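Serpin 2 (Anopheles gambiae, PDB 3PZF) inhibits the clip-domain serine proteases CLIPB9, CLIPB10 and CLIPB4 of mosquito hemolymph, preventing phenoloxidase activation and so restraining the melanization immune response. Local coordinates at residues Met28-Val42 with Phe290-Val303. Numbering follows the deposited sequence. Where two conformers were deposited one is given.
Sequences MFVKEIFKNHNSNVV and FDFSEQLNEPLQQV
F292 presents its rim to the imidazole face of H37 in a T-shaped stack, the ring planes standing at 83° and the centroids 4.9 Å apart. One face of the same phenyl receives V41 CG1 in a CH-pi contact, while I33 CG2 lies 4.1 Å from F292 CE2. H37 ND1 donates almost straight (165°) within its own segment to I33 O, which fixes the ring's rotation; I33 O also takes N36 N, from the opposite face of its plane. Across the contact a water links H37 NE2 to S293 O. Two residues back from F292, N40 CB stands over one face of F290, 3.6 Å from the ring centroid, a further CH-pi contact. N40 OD1 accepts from the backbone N atoms of E393 and N394.

Packing is tightest where 28-35 crosses helix 297-302, the axes of these segments approaching to 9.7 Å. I33 CD1 presses to 3.4 Å from P299 CB, closer than ordinary van der Waals contact. A chi1 of -170° swings the F29 ring away from its own amide nitrogen, and CE1 comes to 3.6 Å from L300 CD2, while L296 CD2 meets the ring edge. The looser, solvent side is formed by the exposed M28 and Q302: M28 SD merely brushes V303 CB at 4.1 Å, and E32 OE2 rests on Q302 CB without a hydrogen bond.

No direct hydrogen bond links the segments; a second water bridges V42 O and F292 O. The contact thus seats the N-terminal helix of the serpin fold against the strand 277-295 and helix 297-302 connection, with helix 45-58 adjoining F29 and L296 through V48, and strands 332-341 and 386-392 pairing alongside F292 and V41.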
ATOM      1  N   MET A  28       0.535   6.892 -10.030  1.00 27.21           N
ATOM      2  CA  MET A  28       1.873   7.230 -10.531  1.00 27.34           C
ATOM      3  C   MET A  28       2.973   6.452  -9.798  1.00 26.60           C
ATOM      4  O   MET A  28       3.867   5.868 -10.415  1.00 26.12           O
ATOM      5  CB  MET A  28       2.108   8.751 -10.413  1.00 31.70           C
ATOM      6  CG  MET A  28       3.493   9.217 -10.848  1.00 48.94           C
ATOM      7  SD  MET A  28       3.787  10.996 -10.549  1.00 49.33           S
ATOM      8  CE  MET A  28       3.531  11.115  -8.782  1.00 51.37           C
ATOM      9  N   PHE A  29       2.902   6.398  -8.475  1.00 25.09           N
ATOM     10  CA  PHE A  29       3.962   5.772  -7.705  1.00 23.74           C
ATOM     11  C   PHE A  29       3.915   4.234  -7.849  1.00 20.24           C
ATOM     12  O   PHE A  29       4.940   3.567  -7.916  1.00 23.36           O
ATOM     13  CB  PHE A  29       3.807   6.141  -6.227  1.00 23.71           C
ATOM     14  CG  PHE A  29       4.973   5.746  -5.377  1.00 26.27           C
ATOM     15  CD1 PHE A  29       6.175   6.438  -5.467  1.00 24.52           C
ATOM     16  CD2 PHE A  29       4.865   4.698  -4.469  1.00 23.86           C
ATOM     17  CE1 PHE A  29       7.260   6.076  -4.667  1.00 24.14           C
ATOM     18  CE2 PHE A  29       5.934   4.342  -3.659  1.00 23.09           C
ATOM     19  CZ  PHE A  29       7.133   5.030  -3.765  1.00 27.74           C
ATOM     20  N   VAL A  30       2.717   3.689  -7.856  1.00 20.73           N
ATOM     21  CA  VAL A  30       2.540   2.246  -8.066  1.00 22.78           C
ATOM     22  C   VAL A  30       3.171   1.855  -9.394  1.00 27.89           C
ATOM     23  O   VAL A  30       3.911   0.876  -9.481  1.00 23.00           O
ATOM     24  CB  VAL A  30       1.059   1.864  -8.048  1.00 21.91           C
ATOM     25  CG1 VAL A  30       0.832   0.555  -8.810  1.00 27.92           C
ATOM     26  CG2 VAL A  30       0.577   1.724  -6.588  1.00 23.57           C
ATOM     27  N   LYS A  31       2.914   2.637 -10.431  1.00 23.96           N
ATOM     28  CA  LYS A  31       3.431   2.278 -11.758  1.00 30.13           C
ATOM     29  C   LYS A  31       4.955   2.282 -11.777  1.00 28.10           C
ATOM     30  O   LYS A  31       5.579   1.428 -12.414  1.00 33.26           O
ATOM     31  CB  LYS A  31       2.920   3.238 -12.825  1.00 33.43           C
ATOM     32  CG  LYS A  31       1.456   3.090 -13.153  1.00 31.98           C
ATOM     33  CD  LYS A  31       1.204   3.689 -14.519  1.00 43.26           C
ATOM     34  CE  LYS A  31      -0.009   4.558 -14.560  1.00 51.34           C
ATOM     35  NZ  LYS A  31      -0.172   5.087 -15.953  1.00 48.07           N
ATOM     36  N   GLU A  32       5.553   3.235 -11.067  1.00 24.08           N
ATOM     37  CA  GLU A  32       7.009   3.331 -10.964  1.00 24.29           C
ATOM     38  C   GLU A  32       7.601   2.103 -10.283  1.00 28.66           C
ATOM     39  O   GLU A  32       8.619   1.573 -10.710  1.00 33.16           O
ATOM     40  CB  GLU A  32       7.396   4.594 -10.178  1.00 26.42           C
ATOM     41  CG  GLU A  32       8.893   4.748  -9.881  1.00 34.18           C
ATOM     42  CD  GLU A  32       9.744   4.925 -11.137  1.00 40.24           C
ATOM     43  OE1 GLU A  32       9.227   5.448 -12.142  1.00 36.73           O
ATOM     44  OE2 GLU A  32      10.928   4.528 -11.120  1.00 38.89           O
ATOM     45  N   ILE A  33       6.985   1.664  -9.197  1.00 22.33           N
ATOM     46  CA  ILE A  33       7.482   0.494  -8.495  1.00 23.99           C
ATOM     47  C   ILE A  33       7.321  -0.737  -9.389  1.00 25.21           C
ATOM     48  O   ILE A  33       8.262  -1.491  -9.568  1.00 28.54           O
ATOM     49  CB  ILE A  33       6.739   0.269  -7.157  1.00 23.56           C
ATOM     50  CG1 ILE A  33       6.836   1.509  -6.231  1.00 25.01           C
ATOM     51  CG2 ILE A  33       7.325  -0.898  -6.442  1.00 21.54           C
ATOM     52  CD1 ILE A  33       8.230   1.958  -5.982  1.00 28.08           C
ATOM     53  N   PHE A  34       6.135  -0.941  -9.954  1.00 23.11           N
ATOM     54  CA  PHE A  34       5.867  -2.173 -10.710  1.00 23.71           C
ATOM     55  C   PHE A  34       6.813  -2.323 -11.909  1.00 29.79           C
ATOM     56  O   PHE A  34       7.302  -3.421 -12.200  1.00 31.03           O
ATOM     57  CB  PHE A  34       4.415  -2.205 -11.221  1.00 23.84           C
ATOM     58  CG  PHE A  34       3.368  -2.468 -10.153  1.00 20.59           C
ATOM     59  CD1 PHE A  34       3.688  -2.544  -8.801  1.00 24.39           C
ATOM     60  CD2 PHE A  34       2.039  -2.645 -10.534  1.00 20.75           C
ATOM     61  CE1 PHE A  34       2.689  -2.770  -7.833  1.00 24.92           C
ATOM     62  CE2 PHE A  34       1.044  -2.865  -9.577  1.00 25.09           C
ATOM     63  CZ  PHE A  34       1.356  -2.932  -8.237  1.00 25.44           C
ATOM     64  N   LYS A  35       7.065  -1.217 -12.605  1.00 29.29           N
ATOM     65  CA  LYS A  35       7.909  -1.226 -13.808  1.00 36.81           C
ATOM     66  C   LYS A  35       9.350  -1.602 -13.499  1.00 41.06           C
ATOM     67  O   LYS A  35      10.101  -1.991 -14.396  1.00 38.09           O
ATOM     68  CB  LYS A  35       7.893   0.151 -14.480  1.00 44.87           C
ATOM     69  CG  LYS A  35       6.641   0.433 -15.313  1.00 50.71           C
ATOM     70  N   ASN A  36       9.744  -1.484 -12.231  1.00 35.64           N
ATOM     71  CA  ASN A  36      11.124  -1.768 -11.838  1.00 31.20           C
ATOM     72  C   ASN A  36      11.321  -3.079 -11.057  1.00 40.17           C
ATOM     73  O   ASN A  36      12.428  -3.382 -10.606  1.00 37.20           O
ATOM     74  CB  ASN A  36      11.672  -0.582 -11.021  1.00 36.98           C
ATOM     75  CG  ASN A  36      12.109   0.569 -11.906  1.00 55.35           C
ATOM     76  OD1 ASN A  36      13.265   0.632 -12.331  1.00 59.40           O
ATOM     77  ND2 ASN A  36      11.179   1.467 -12.219  1.00 46.79           N
ATOM     78  N   HIS A  37      10.257  -3.853 -10.874  1.00 31.24           N
ATOM     79  CA  HIS A  37      10.379  -5.135 -10.180  1.00 30.13           C
ATOM     80  C   HIS A  37       9.689  -6.227 -10.977  1.00 34.87           C
ATOM     81  O   HIS A  37       8.511  -6.102 -11.276  1.00 34.42           O
ATOM     82  CB  HIS A  37       9.771  -5.055  -8.776  1.00 32.93           C
ATOM     83  CG  HIS A  37      10.584  -4.239  -7.819  1.00 32.95           C
ATOM     84  ND1 HIS A  37      10.523  -2.862  -7.780  1.00 41.23           N
ATOM     85  CD2 HIS A  37      11.495  -4.602  -6.883  1.00 31.44           C
ATOM     86  CE1 HIS A  37      11.362  -2.411  -6.864  1.00 30.41           C
ATOM     87  NE2 HIS A  37      11.969  -3.448  -6.308  1.00 40.30           N
ATOM     88  N   ASN A  38      10.423  -7.289 -11.316  1.00 33.52           N
ATOM     89  CA  ASN A  38       9.872  -8.408 -12.080  1.00 33.24           C
ATOM     90  C   ASN A  38       9.458  -9.559 -11.182  1.00 40.33           C
ATOM     91  O   ASN A  38       9.764 -10.719 -11.453  1.00 55.07           O
ATOM     92  CB  ASN A  38      10.919  -8.940 -13.075  1.00 47.28           C
ATOM     93  CG  ASN A  38      11.320  -7.915 -14.122  1.00 55.91           C
ATOM     94  OD1 ASN A  38      10.506  -7.097 -14.555  1.00 58.46           O
ATOM     95  ND2 ASN A  38      12.582  -7.961 -14.542  1.00 61.41           N
ATOM     96  N   SER A  39       8.771  -9.232 -10.108  1.00 32.12           N
ATOM     97  CA  SER A  39       8.485 -10.167  -9.032  1.00 31.97           C
ATOM     98  C   SER A  39       7.131  -9.764  -8.527  1.00 22.91           C
ATOM     99  O   SER A  39       6.636  -8.747  -8.969  1.00 23.47           O
ATOM    100  CB  SER A  39       9.497  -9.977  -7.907  1.00 38.71           C
ATOM    101  OG  SER A  39       9.517  -8.612  -7.453  1.00 41.33           O
ATOM    102  N   ASN A  40       6.544 -10.514  -7.593  1.00 22.33           N
ATOM    103  CA  ASN A  40       5.352 -10.018  -6.905  1.00 20.34           C
ATOM    104  C   ASN A  40       5.704  -8.728  -6.206  1.00 21.81           C
ATOM    105  O   ASN A  40       6.832  -8.548  -5.749  1.00 21.15           O
ATOM    106  CB  ASN A  40       4.832 -11.030  -5.874  1.00 19.76           C
ATOM    107  CG  ASN A  40       4.508 -12.361  -6.478  1.00 23.71           C
ATOM    108  OD1 ASN A  40       4.228 -12.456  -7.670  1.00 23.79           O
ATOM    109  ND2 ASN A  40       4.489 -13.398  -5.651  1.00 27.82           N
ATOM    110  N   VAL A  41       4.741  -7.805  -6.107  1.00 18.17           N
ATOM    111  CA  VAL A  41       4.963  -6.547  -5.416  1.00 18.79           C
ATOM    112  C   VAL A  41       3.738  -6.295  -4.568  1.00 19.61           C
ATOM    113  O   VAL A  41       2.627  -6.590  -5.010  1.00 20.67           O
ATOM    114  CB  VAL A  41       5.124  -5.372  -6.398  1.00 19.29           C
ATOM    115  CG1 VAL A  41       5.191  -4.015  -5.622  1.00 19.48           C
ATOM    116  CG2 VAL A  41       6.369  -5.511  -7.262  1.00 21.53           C
ATOM    117  N   VAL A  42       3.910  -5.733  -3.365  1.00 18.40           N
ATOM    118  CA  VAL A  42       2.754  -5.183  -2.639  1.00 14.85           C
ATOM    119  C   VAL A  42       3.260  -3.959  -1.855  1.00 18.91           C
ATOM    120  O   VAL A  42       4.361  -3.970  -1.282  1.00 16.58           O
ATOM    121  CB  VAL A  42       2.095  -6.242  -1.709  1.00 20.01           C
ATOM    122  CG1 VAL A  42       3.059  -6.692  -0.620  1.00 19.20           C
ATOM    123  CG2 VAL A  42       0.799  -5.728  -1.094  1.00 19.05           C
ATOM    124  N   PHE A 290       3.039 -13.381   0.545  1.00 19.69           N
ATOM    125  CA  PHE A 290       4.381 -12.840   0.351  1.00 20.66           C
ATOM    126  C   PHE A 290       4.499 -11.470   1.003  1.00 23.23           C
ATOM    127  O   PHE A 290       3.520 -10.887   1.472  1.00 22.04           O
ATOM    128  CB  PHE A 290       4.731 -12.728  -1.154  1.00 25.30           C
ATOM    129  CG  PHE A 290       3.969 -11.624  -1.908  1.00 22.06           C
ATOM    130  CD1 PHE A 290       4.533 -10.366  -2.145  1.00 23.51           C
ATOM    131  CD2 PHE A 290       2.699 -11.877  -2.430  1.00 21.89           C
ATOM    132  CE1 PHE A 290       3.833  -9.375  -2.853  1.00 20.07           C
ATOM    133  CE2 PHE A 290       1.986 -10.899  -3.114  1.00 19.75           C
ATOM    134  CZ  PHE A 290       2.550  -9.647  -3.346  1.00 22.85           C
ATOM    135  N   ASP A 291       5.719 -10.971   1.048  1.00 22.82           N
ATOM    136  CA  ASP A 291       5.911  -9.615   1.498  1.00 21.97           C
ATOM    137  C   ASP A 291       6.876  -8.896   0.566  1.00 26.94           C
ATOM    138  O   ASP A 291       7.536  -9.498  -0.285  1.00 23.92           O
ATOM    139  CB  ASP A 291       6.360  -9.584   2.954  1.00 28.12           C
ATOM    140  CG  ASP A 291       7.526 -10.440   3.217  1.00 35.11           C
ATOM    141  OD1 ASP A 291       8.601 -10.162   2.652  1.00 37.24           O
ATOM    142  OD2 ASP A 291       7.371 -11.376   4.020  1.00 41.80           O
ATOM    143  N   PHE A 292       6.960  -7.590   0.734  1.00 21.39           N
ATOM    144  CA  PHE A 292       7.696  -6.786  -0.220  1.00 23.74           C
ATOM    145  C   PHE A 292       8.174  -5.572   0.562  1.00 21.37           C
ATOM    146  O   PHE A 292       7.383  -4.928   1.254  1.00 19.62           O
ATOM    147  CB  PHE A 292       6.819  -6.329  -1.398  1.00 20.67           C
ATOM    148  CG  PHE A 292       7.584  -5.546  -2.428  1.00 21.45           C
ATOM    149  CD1 PHE A 292       8.404  -6.194  -3.345  1.00 29.79           C
ATOM    150  CD2 PHE A 292       7.548  -4.150  -2.437  1.00 24.79           C
ATOM    151  CE1 PHE A 292       9.141  -5.473  -4.281  1.00 28.99           C
ATOM    152  CE2 PHE A 292       8.290  -3.423  -3.370  1.00 27.22           C
ATOM    153  CZ  PHE A 292       9.080  -4.098  -4.298  1.00 28.26           C
ATOM    154  N   SER A 293       9.472  -5.331   0.511  1.00 22.03           N
ATOM    155  CA  SER A 293      10.101  -4.240   1.250  0.50 25.39           C
ATOM    156  C   SER A 293      10.890  -3.407   0.253  1.00 27.52           C
ATOM    157  O   SER A 293      11.468  -3.956  -0.687  1.00 29.88           O
ATOM    158  CB  SER A 293      11.046  -4.819   2.304  0.50 30.90           C
ATOM    159  OG  SER A 293      11.459  -3.826   3.215  0.50 31.52           O
ATOM    160  N   GLU A 294      10.953  -2.099   0.450  1.00 26.95           N
ATOM    161  CA  GLU A 294      11.724  -1.261  -0.457  0.50 25.58           C
ATOM    162  C   GLU A 294      12.154   0.036   0.223  1.00 28.58           C
ATOM    163  O   GLU A 294      11.431   0.577   1.058  1.00 26.58           O
ATOM    164  CB  GLU A 294      10.926  -0.923  -1.721  0.50 32.06           C
ATOM    165  CG  GLU A 294      11.743  -0.133  -2.745  0.50 39.45           C
ATOM    166  CD  GLU A 294      11.123  -0.105  -4.121  0.50 39.98           C
ATOM    167  OE1 GLU A 294       9.876  -0.069  -4.212  0.50 45.68           O
ATOM    168  OE2 GLU A 294      11.880  -0.122  -5.117  0.50 28.48           O
ATOM    169  N   GLN A 295      13.316   0.527  -0.164  1.00 23.45           N
ATOM    170  CA  GLN A 295      13.727   1.848   0.268  1.00 27.62           C
ATOM    171  C   GLN A 295      13.122   2.787  -0.776  1.00 28.20           C
ATOM    172  O   GLN A 295      13.298   2.570  -1.985  1.00 29.66           O
ATOM    173  CB  GLN A 295      15.248   1.938   0.298  1.00 27.69           C
ATOM    174  CG  GLN A 295      15.745   3.328   0.560  1.00 33.06           C
ATOM    175  CD  GLN A 295      17.269   3.357   0.594  1.00 51.27           C
ATOM    176  OE1 GLN A 295      17.900   2.495   1.209  1.00 40.96           O
ATOM    177  NE2 GLN A 295      17.858   4.323  -0.090  1.00 51.36           N
ATOM    178  N   LEU A 296      12.391   3.802  -0.315  1.00 21.78           N
ATOM    179  CA  LEU A 296      11.542   4.609  -1.199  1.00 24.92           C
ATOM    180  C   LEU A 296      12.284   5.811  -1.785  1.00 23.78           C
ATOM    181  O   LEU A 296      11.748   6.463  -2.672  1.00 26.98           O
ATOM    182  CB  LEU A 296      10.285   5.093  -0.462  1.00 23.13           C
ATOM    183  CG  LEU A 296       9.387   4.002   0.147  1.00 18.85           C
ATOM    184  CD1 LEU A 296       8.068   4.633   0.692  1.00 21.66           C
ATOM    185  CD2 LEU A 296       9.056   2.898  -0.903  1.00 25.72           C
ATOM    186  N   ASN A 297      13.510   6.082  -1.329  1.00 23.76           N
ATOM    187  CA  ASN A 297      14.270   7.229  -1.858  1.00 29.08           C
ATOM    188  C   ASN A 297      14.275   7.238  -3.395  1.00 32.38           C
ATOM    189  O   ASN A 297      13.898   8.229  -4.034  1.00 33.52           O
ATOM    190  CB  ASN A 297      15.731   7.239  -1.366  1.00 31.57           C
ATOM    191  CG  ASN A 297      15.852   7.382   0.145  1.00 33.46           C
ATOM    192  OD1 ASN A 297      15.080   6.794   0.891  1.00 30.89           O
ATOM    193  ND2 ASN A 297      16.844   8.164   0.606  1.00 35.03           N
ATOM    194  N   GLU A 298      14.715   6.132  -3.986  1.00 33.89           N
ATOM    195  CA  GLU A 298      14.945   6.095  -5.423  1.00 32.94           C
ATOM    196  C   GLU A 298      13.639   6.259  -6.217  1.00 32.79           C
ATOM    197  O   GLU A 298      13.547   7.126  -7.088  1.00 34.69           O
ATOM    198  CB  GLU A 298      15.683   4.808  -5.797  1.00 38.65           C
ATOM    199  CG  GLU A 298      15.550   4.391  -7.267  1.00 66.79           C
ATOM    200  CD  GLU A 298      16.197   5.378  -8.229  1.00 76.61           C
ATOM    201  OE1 GLU A 298      16.602   6.477  -7.785  1.00 76.54           O
ATOM    202  OE2 GLU A 298      16.300   5.047  -9.432  1.00 77.54           O
ATOM    203  N   PRO A 299      12.614   5.445  -5.913  1.00 30.92           N
ATOM    204  CA  PRO A 299      11.355   5.635  -6.654  1.00 29.26           C
ATOM    205  C   PRO A 299      10.710   7.007  -6.444  1.00 35.60           C
ATOM    206  O   PRO A 299      10.112   7.528  -7.382  1.00 33.72           O
ATOM    207  CB  PRO A 299      10.442   4.523  -6.115  1.00 29.04           C
ATOM    208  CG  PRO A 299      11.069   4.043  -4.866  1.00 31.36           C
ATOM    209  CD  PRO A 299      12.560   4.265  -5.036  1.00 30.46           C
ATOM    210  N   LEU A 300      10.808   7.580  -5.244  1.00 27.71           N
ATOM    211  CA  LEU A 300      10.265   8.909  -5.032  1.00 29.13           C
ATOM    212  C   LEU A 300      10.995   9.901  -5.934  1.00 29.59           C
ATOM    213  O   LEU A 300      10.363  10.751  -6.557  1.00 31.21           O
ATOM    214  CB  LEU A 300      10.365   9.327  -3.561  1.00 27.61           C
ATOM    215  CG  LEU A 300       9.344   8.646  -2.628  1.00 29.79           C
ATOM    216  CD1 LEU A 300       9.733   8.877  -1.149  1.00 23.16           C
ATOM    217  CD2 LEU A 300       7.894   9.120  -2.881  1.00 23.77           C
ATOM    218  N   GLN A 301      12.314   9.760  -6.034  1.00 29.30           N
ATOM    219  CA  GLN A 301      13.115  10.652  -6.867  1.00 34.80           C
ATOM    220  C   GLN A 301      12.702  10.498  -8.324  1.00 41.14           C
ATOM    221  O   GLN A 301      12.579  11.475  -9.053  1.00 37.54           O
ATOM    222  CB  GLN A 301      14.610  10.360  -6.686  1.00 38.57           C
ATOM    223  CG  GLN A 301      15.156  10.894  -5.349  1.00 32.92           C
ATOM    224  CD  GLN A 301      16.597  10.498  -5.052  1.00 44.70           C
ATOM    225  OE1 GLN A 301      17.304  11.198  -4.328  1.00 57.28           O
ATOM    226  NE2 GLN A 301      17.031   9.374  -5.597  1.00 48.23           N
ATOM    227  N   GLN A 302      12.452   9.265  -8.730  1.00 38.25           N
ATOM    228  CA  GLN A 302      12.062   8.992 -10.107  1.00 42.12           C
ATOM    229  C   GLN A 302      10.749   9.676 -10.476  1.00 44.18           C
ATOM    230  O   GLN A 302      10.583  10.108 -11.609  1.00 50.83           O
ATOM    231  CB  GLN A 302      11.973   7.486 -10.356  1.00 41.08           C
ATOM    232  CG  GLN A 302      13.333   6.810 -10.420  1.00 48.38           C
ATOM    233  CD  GLN A 302      14.240   7.418 -11.480  1.00 59.63           C
ATOM    234  OE1 GLN A 302      13.899   7.448 -12.658  1.00 53.37           O
ATOM    235  NE2 GLN A 302      15.402   7.913 -11.060  1.00 64.86           N
ATOM    236  N   VAL A 303       9.824   9.795  -9.527  1.00 33.12           N
ATOM    237  CA  VAL A 303       8.542  10.408  -9.838  1.00 34.71           C
ATOM    238  C   VAL A 303       8.512  11.917  -9.525  1.00 35.28           C
ATOM    239  O   VAL A 303       7.448  12.526  -9.558  1.00 43.62           O
ATOM    240  CB  VAL A 303       7.371   9.704  -9.114  1.00 35.13           C
ATOM    241  CG1 VAL A 303       7.247   8.252  -9.570  1.00 30.06           C
ATOM    242  CG2 VAL A 303       7.544   9.802  -7.601  1.00 31.60           C
TER
HETATM  243  O   HOH W   1      12.926  -3.896  -3.613  1.00 48.63           O
HETATM  244  O   HOH W   2       5.916  -2.548   0.583  1.00 24.76           O